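Local coordinates for protein Bm4233, isoform b (Brugia malayi, PDB 6ANY) that probably binds and carries sterols or related lipids as a secreted venom allergen-like protein of the CAP superfamily, at residues Q12-R24 with R96-W108. Sequence-based numbering, arbitrary orientation.
Sequences QRKDIVRQNNKFR and RNTAGTEAGKSWW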
loop_
_atom_site.group_PDB
_atom_site.type_symbol
_atom_site.label_atom_id
_atom_site.label_comp_id
_atom_site.label_asym_id
_atom_site.label_seq_id
_atom_site.Cartn_x
_atom_site.Cartn_y
_atom_site.Cartn_z
ATOM N N GLN A 12 -6.572 13.004 -4.967
ATOM C CA GLN A 12 -6.683 11.804 -4.199
ATOM C C GLN A 12 -5.627 10.780 -4.617
ATOM O O GLN A 12 -5.056 10.149 -3.778
ATOM C CB GLN A 12 -8.081 11.244 -4.301
ATOM C CG GLN A 12 -8.273 9.904 -3.598
ATOM C CD GLN A 12 -9.073 9.946 -2.298
ATOM O OE1 GLN A 12 -8.569 9.649 -1.216
ATOM N NE2 GLN A 12 -10.322 10.314 -2.416
ATOM N N ARG A 13 -5.394 10.609 -5.904
ATOM C CA ARG A 13 -4.442 9.645 -6.393
ATOM C C ARG A 13 -3.041 10.018 -5.932
ATOM O O ARG A 13 -2.319 9.206 -5.385
ATOM C CB ARG A 13 -4.472 9.631 -7.895
ATOM C CG ARG A 13 -5.791 9.264 -8.477
ATOM C CD ARG A 13 -5.717 9.225 -9.977
ATOM N NE ARG A 13 -6.986 8.788 -10.569
ATOM C CZ ARG A 13 -7.881 9.573 -11.137
ATOM N NH1 ARG A 13 -7.682 10.872 -11.324
ATOM N NH2 ARG A 13 -8.981 9.037 -11.587
ATOM N N LYS A 14 -2.713 11.286 -6.062
ATOM C CA LYS A 14 -1.427 11.773 -5.592
ATOM C C LYS A 14 -1.224 11.600 -4.099
ATOM O O LYS A 14 -0.160 11.203 -3.652
ATOM C CB LYS A 14 -1.257 13.254 -5.858
ATOM C CG LYS A 14 -1.182 13.607 -7.311
ATOM C CD LYS A 14 -1.130 15.128 -7.574
ATOM C CE LYS A 14 -2.112 15.597 -8.657
ATOM N NZ LYS A 14 -1.459 16.581 -9.598
ATOM N N ASP A 15 -2.231 11.946 -3.305
ATOM C CA ASP A 15 -2.098 11.824 -1.864
ATOM C C ASP A 15 -1.835 10.349 -1.449
ATOM O O ASP A 15 -1.081 10.055 -0.490
ATOM C CB ASP A 15 -3.343 12.379 -1.193
ATOM C CG ASP A 15 -3.447 13.895 -1.296
ATOM O OD1 ASP A 15 -2.502 14.530 -1.776
ATOM O OD2 ASP A 15 -4.504 14.467 -0.918
ATOM N N ILE A 16 -2.490 9.431 -2.137
ATOM C CA ILE A 16 -2.342 8.021 -1.809
ATOM C C ILE A 16 -0.916 7.598 -2.102
ATOM O O ILE A 16 -0.287 6.961 -1.255
ATOM C CB ILE A 16 -3.282 7.156 -2.621
ATOM C CG1 ILE A 16 -4.664 7.258 -2.027
ATOM C CG2 ILE A 16 -2.781 5.694 -2.684
ATOM C CD1 ILE A 16 -5.760 6.789 -2.958
ATOM N N VAL A 17 -0.406 8.012 -3.271
ATOM C CA VAL A 17 0.940 7.612 -3.700
ATOM C C VAL A 17 2.028 8.234 -2.823
ATOM O O VAL A 17 2.978 7.560 -2.433
ATOM C CB VAL A 17 1.168 7.972 -5.202
ATOM C CG1 VAL A 17 2.616 7.855 -5.575
ATOM C CG2 VAL A 17 0.385 7.026 -6.080
ATOM N N ARG A 18 1.887 9.518 -2.540
ATOM C CA ARG A 18 2.803 10.268 -1.760
ATOM C C ARG A 18 2.855 9.730 -0.353
ATOM O O ARG A 18 3.989 9.486 0.147
ATOM C CB ARG A 18 2.427 11.773 -1.718
ATOM C CG ARG A 18 2.718 12.424 -3.051
ATOM C CD ARG A 18 1.997 13.723 -3.291
ATOM N NE ARG A 18 2.211 14.214 -4.679
ATOM C CZ ARG A 18 1.658 15.322 -5.206
ATOM N NH1 ARG A 18 0.839 16.137 -4.496
ATOM N NH2 ARG A 18 1.925 15.611 -6.462
ATOM N N GLN A 19 1.691 9.442 0.246
ATOM C CA GLN A 19 1.673 8.810 1.581
ATOM C C GLN A 19 2.357 7.428 1.624
ATOM O O GLN A 19 3.169 7.159 2.503
ATOM C CB GLN A 19 0.235 8.687 2.177
ATOM C CG GLN A 19 0.175 7.921 3.493
ATOM C CD GLN A 19 -1.248 7.574 3.923
ATOM O OE1 GLN A 19 -1.965 6.881 3.182
ATOM N NE2 GLN A 19 -1.664 8.039 5.101
ATOM N N ASN A 20 1.993 6.555 0.712
ATOM C CA ASN A 20 2.530 5.180 0.720
ATOM C C ASN A 20 4.056 5.207 0.470
ATOM O O ASN A 20 4.764 4.466 1.088
ATOM C CB ASN A 20 1.806 4.320 -0.317
ATOM C CG ASN A 20 1.879 2.814 -0.012
ATOM O OD1 ASN A 20 0.998 2.071 -0.501
ATOM N ND2 ASN A 20 2.956 2.332 0.714
ATOM N N ASN A 21 4.541 6.144 -0.345
ATOM C CA ASN A 21 5.956 6.250 -0.655
ATOM C C ASN A 21 6.680 6.882 0.511
ATOM O O ASN A 21 7.817 6.523 0.807
ATOM C CB ASN A 21 6.230 7.061 -1.896
ATOM C CG ASN A 21 6.033 6.305 -3.149
ATOM O OD1 ASN A 21 6.203 5.056 -3.189
ATOM N ND2 ASN A 21 5.612 7.016 -4.187
ATOM N N LYS A 22 6.065 7.850 1.157
ATOM C CA LYS A 22 6.621 8.377 2.419
ATOM C C LYS A 22 6.795 7.286 3.494
ATOM O O LYS A 22 7.863 7.183 4.134
ATOM C CB LYS A 22 5.754 9.487 2.983
ATOM C CG LYS A 22 6.190 9.959 4.363
ATOM C CD LYS A 22 5.435 11.247 4.704
ATOM C CE LYS A 22 5.720 11.799 6.105
ATOM N NZ LYS A 22 5.501 13.272 6.185
ATOM N N PHE A 23 5.752 6.472 3.673
ATOM C CA PHE A 23 5.848 5.334 4.562
ATOM C C PHE A 23 7.025 4.452 4.219
ATOM O O PHE A 23 7.767 4.054 5.102
ATOM C CB PHE A 23 4.555 4.504 4.571
ATOM C CG PHE A 23 3.412 5.130 5.346
ATOM C CD1 PHE A 23 3.639 5.951 6.435
ATOM C CD2 PHE A 23 2.114 4.851 5.005
ATOM C CE1 PHE A 23 2.577 6.508 7.153
ATOM C CE2 PHE A 23 1.037 5.388 5.705
ATOM C CZ PHE A 23 1.261 6.200 6.794
ATOM N N ARG A 24 7.152 4.129 2.941
ATOM C CA ARG A 24 8.190 3.242 2.483
ATOM C C ARG A 24 9.549 3.796 2.750
ATOM O O ARG A 24 10.412 3.089 3.245
ATOM C CB ARG A 24 7.999 2.946 1.006
ATOM C CG ARG A 24 6.969 1.848 0.803
ATOM C CD ARG A 24 6.336 1.920 -0.564
ATOM N NE ARG A 24 7.089 1.209 -1.594
ATOM C CZ ARG A 24 7.004 -0.091 -1.874
ATOM N NH1 ARG A 24 6.127 -0.872 -1.246
ATOM N NH2 ARG A 24 7.728 -0.590 -2.890
ATOM N N ARG A 96 -14.608 11.543 1.800
ATOM C CA ARG A 96 -14.135 11.009 0.538
ATOM C C ARG A 96 -12.758 11.467 0.142
ATOM O O ARG A 96 -11.998 10.672 -0.414
ATOM C CB ARG A 96 -15.093 11.348 -0.588
ATOM C CG ARG A 96 -14.919 10.493 -1.805
ATOM C CD ARG A 96 -15.879 10.911 -2.926
ATOM N NE ARG A 96 -15.482 10.204 -4.140
ATOM C CZ ARG A 96 -15.897 9.015 -4.562
ATOM N NH1 ARG A 96 -16.816 8.334 -3.925
ATOM N NH2 ARG A 96 -15.354 8.511 -5.661
ATOM N N ASN A 97 -12.470 12.752 0.372
ATOM C CA ASN A 97 -11.242 13.368 -0.057
ATOM C C ASN A 97 -9.976 12.852 0.714
ATOM O O ASN A 97 -8.889 12.954 0.206
ATOM C CB ASN A 97 -11.364 14.934 -0.138
ATOM C CG ASN A 97 -11.518 15.633 1.213
ATOM O OD1 ASN A 97 -11.100 15.142 2.276
ATOM N ND2 ASN A 97 -12.144 16.842 1.173
ATOM N N THR A 98 -10.138 12.311 1.915
ATOM C CA THR A 98 -9.080 11.632 2.627
ATOM C C THR A 98 -9.302 10.122 2.708
ATOM O O THR A 98 -8.718 9.432 3.562
ATOM C CB THR A 98 -9.003 12.164 4.065
ATOM O OG1 THR A 98 -10.292 12.030 4.676
ATOM C CG2 THR A 98 -8.574 13.664 4.078
ATOM N N ALA A 99 -10.156 9.548 1.868
ATOM C CA ALA A 99 -10.415 8.086 2.037
ATOM C C ALA A 99 -9.151 7.248 1.874
ATOM O O ALA A 99 -8.883 6.363 2.709
ATOM C CB ALA A 99 -11.452 7.614 1.087
ATOM N N GLY A 100 -8.365 7.531 0.818
ATOM C CA GLY A 100 -7.167 6.747 0.512
ATOM C C GLY A 100 -6.106 6.815 1.564
ATOM O O GLY A 100 -5.537 5.799 1.935
ATOM N N THR A 101 -5.926 7.992 2.151
ATOM C CA THR A 101 -4.882 8.213 3.137
ATOM C C THR A 101 -5.322 7.709 4.516
ATOM O O THR A 101 -4.490 7.293 5.361
ATOM C CB THR A 101 -4.454 9.710 3.213
ATOM O OG1 THR A 101 -5.606 10.575 3.331
ATOM C CG2 THR A 101 -3.597 10.074 2.028
ATOM N N GLU A 102 -6.613 7.771 4.784
ATOM C CA GLU A 102 -7.100 7.170 5.990
ATOM C C GLU A 102 -6.955 5.657 5.910
ATOM O O GLU A 102 -6.594 4.991 6.917
ATOM C CB GLU A 102 -8.577 7.548 6.234
ATOM C CG GLU A 102 -8.806 8.946 6.846
ATOM C CD GLU A 102 -8.025 9.094 8.166
ATOM O OE1 GLU A 102 -8.357 8.436 9.174
ATOM O OE2 GLU A 102 -6.975 9.766 8.145
ATOM N N ALA A 103 -7.273 5.094 4.746
ATOM C CA ALA A 103 -7.079 3.681 4.568
ATOM C C ALA A 103 -5.616 3.237 4.686
ATOM O O ALA A 103 -5.345 2.165 5.187
ATOM C CB ALA A 103 -7.617 3.239 3.224
ATOM N N GLY A 104 -4.693 4.060 4.243
ATOM C CA GLY A 104 -3.262 3.703 4.225
ATOM C C GLY A 104 -2.796 3.736 5.638
ATOM O O GLY A 104 -2.055 2.875 6.072
ATOM N N LYS A 105 -3.277 4.687 6.402
ATOM C CA LYS A 105 -2.900 4.785 7.846
ATOM C C LYS A 105 -3.415 3.558 8.614
ATOM O O LYS A 105 -2.723 2.986 9.459
ATOM C CB LYS A 105 -3.492 6.035 8.471
ATOM C CG LYS A 105 -2.617 7.251 8.351
ATOM C CD LYS A 105 -3.394 8.548 8.503
ATOM C CE LYS A 105 -3.905 8.679 9.909
ATOM N NZ LYS A 105 -4.910 9.786 9.918
ATOM N N SER A 106 -4.594 3.125 8.278
ATOM C CA SER A 106 -5.191 1.976 8.922
ATOM C C SER A 106 -4.439 0.689 8.607
ATOM O O SER A 106 -3.994 0.004 9.475
ATOM C CB SER A 106 -6.637 1.829 8.519
ATOM O OG SER A 106 -7.128 0.646 9.051
ATOM N N TRP A 107 -4.223 0.431 7.354
ATOM C CA TRP A 107 -3.400 -0.748 6.925
ATOM C C TRP A 107 -1.989 -0.717 7.497
ATOM O O TRP A 107 -1.462 -1.729 8.030
ATOM C CB TRP A 107 -3.346 -0.832 5.394
ATOM C CG TRP A 107 -4.722 -0.952 4.765
ATOM C CD1 TRP A 107 -5.806 -1.503 5.326
ATOM C CD2 TRP A 107 -5.143 -0.454 3.478
ATOM N NE1 TRP A 107 -6.902 -1.459 4.453
ATOM C CE2 TRP A 107 -6.512 -0.801 3.313
ATOM C CE3 TRP A 107 -4.511 0.244 2.460
ATOM C CZ2 TRP A 107 -7.240 -0.463 2.175
ATOM C CZ3 TRP A 107 -5.229 0.578 1.338
ATOM C CH2 TRP A 107 -6.601 0.244 1.228
ATOM N N TRP A 108 -1.386 0.451 7.389
ATOM C CA TRP A 108 -0.009 0.636 7.828
ATOM C C TRP A 108 0.120 0.483 9.330
ATOM O O TRP A 108 1.177 -0.012 9.817
ATOM C CB TRP A 108 0.538 1.990 7.370
ATOM C CG TRP A 108 2.025 2.053 7.508
ATOM C CD1 TRP A 108 2.736 2.439 8.639
ATOM C CD2 TRP A 108 3.006 1.672 6.522
ATOM N NE1 TRP A 108 4.084 2.330 8.377
ATOM C CE2 TRP A 108 4.275 1.871 7.096
ATOM C CE3 TRP A 108 2.936 1.171 5.224
ATOM C CZ2 TRP A 108 5.441 1.658 6.397
ATOM C CZ3 TRP A 108 4.108 0.953 4.542
ATOM C CH2 TRP A 108 5.329 1.156 5.139
HETATM O O HOH W 1 -6.530 10.436 0.457
HETATM O O HOH W 2 -5.999 13.067 0.741
HETATM O O HOH W 3 -7.757 14.365 -1.800
#
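Gln12 grips the turn 96-98 and the first turn of helix 99-108 with both ends of its amide. Gln12 NE2 donates to Arg96 O at 2.6 Å, almost straight and in the amide plane. Gln12 OE1 accepts from Gly100 N at 2.9 Å, with the donor tilted from the carbonyl plane. Gln12 CG is anti to the backbone N and the chain bends at chi2 (107°), which brings the amide to the turn. Ala99 N and Gln12 NE2 reach Arg96 O from opposite faces of its plane. Water 1 hydrogen-bonds to both Gln12 OE1 and Thr101 OG1, and water 2 links Asp15 OD2 to Asn97 O.

One turn on, Ile16 CG1 lies 3.6 Å from Gly100 CA. The bare glycine lets the backbones close in here. Gln19 extends as a knob among Gly100, Thr101, Gly104 and Lys105. Gln19 NE2 donates to Thr101 O at 2.9 Å, and this oxygen also takes the helical bond from Lys105 N.

At the far end, Phe23 and Trp108 stack face to face, with the Phe23 ring over the five-membered ring of Trp108 and the planes 18° apart. Phe23 CB sits 3.4 Å from the centroid of the Trp108 six-membered ring, over its face, in a CH-pi contact.

Further out, Arg96 NH2 hydrogen-bonds to Arg7 O and Arg96 NH1 to Thr152 OG1. Ile16 and Asn20 touch Ile146 of strand 145-153, while Trp107 touches Tyr166 of strand 159-167. The axes of 12-24 and 99-108 come within 8.5 Å and run 22° apart. The two helices pack side by side on the central sheet, as in the alpha-beta-alpha sandwich of the CAP domain.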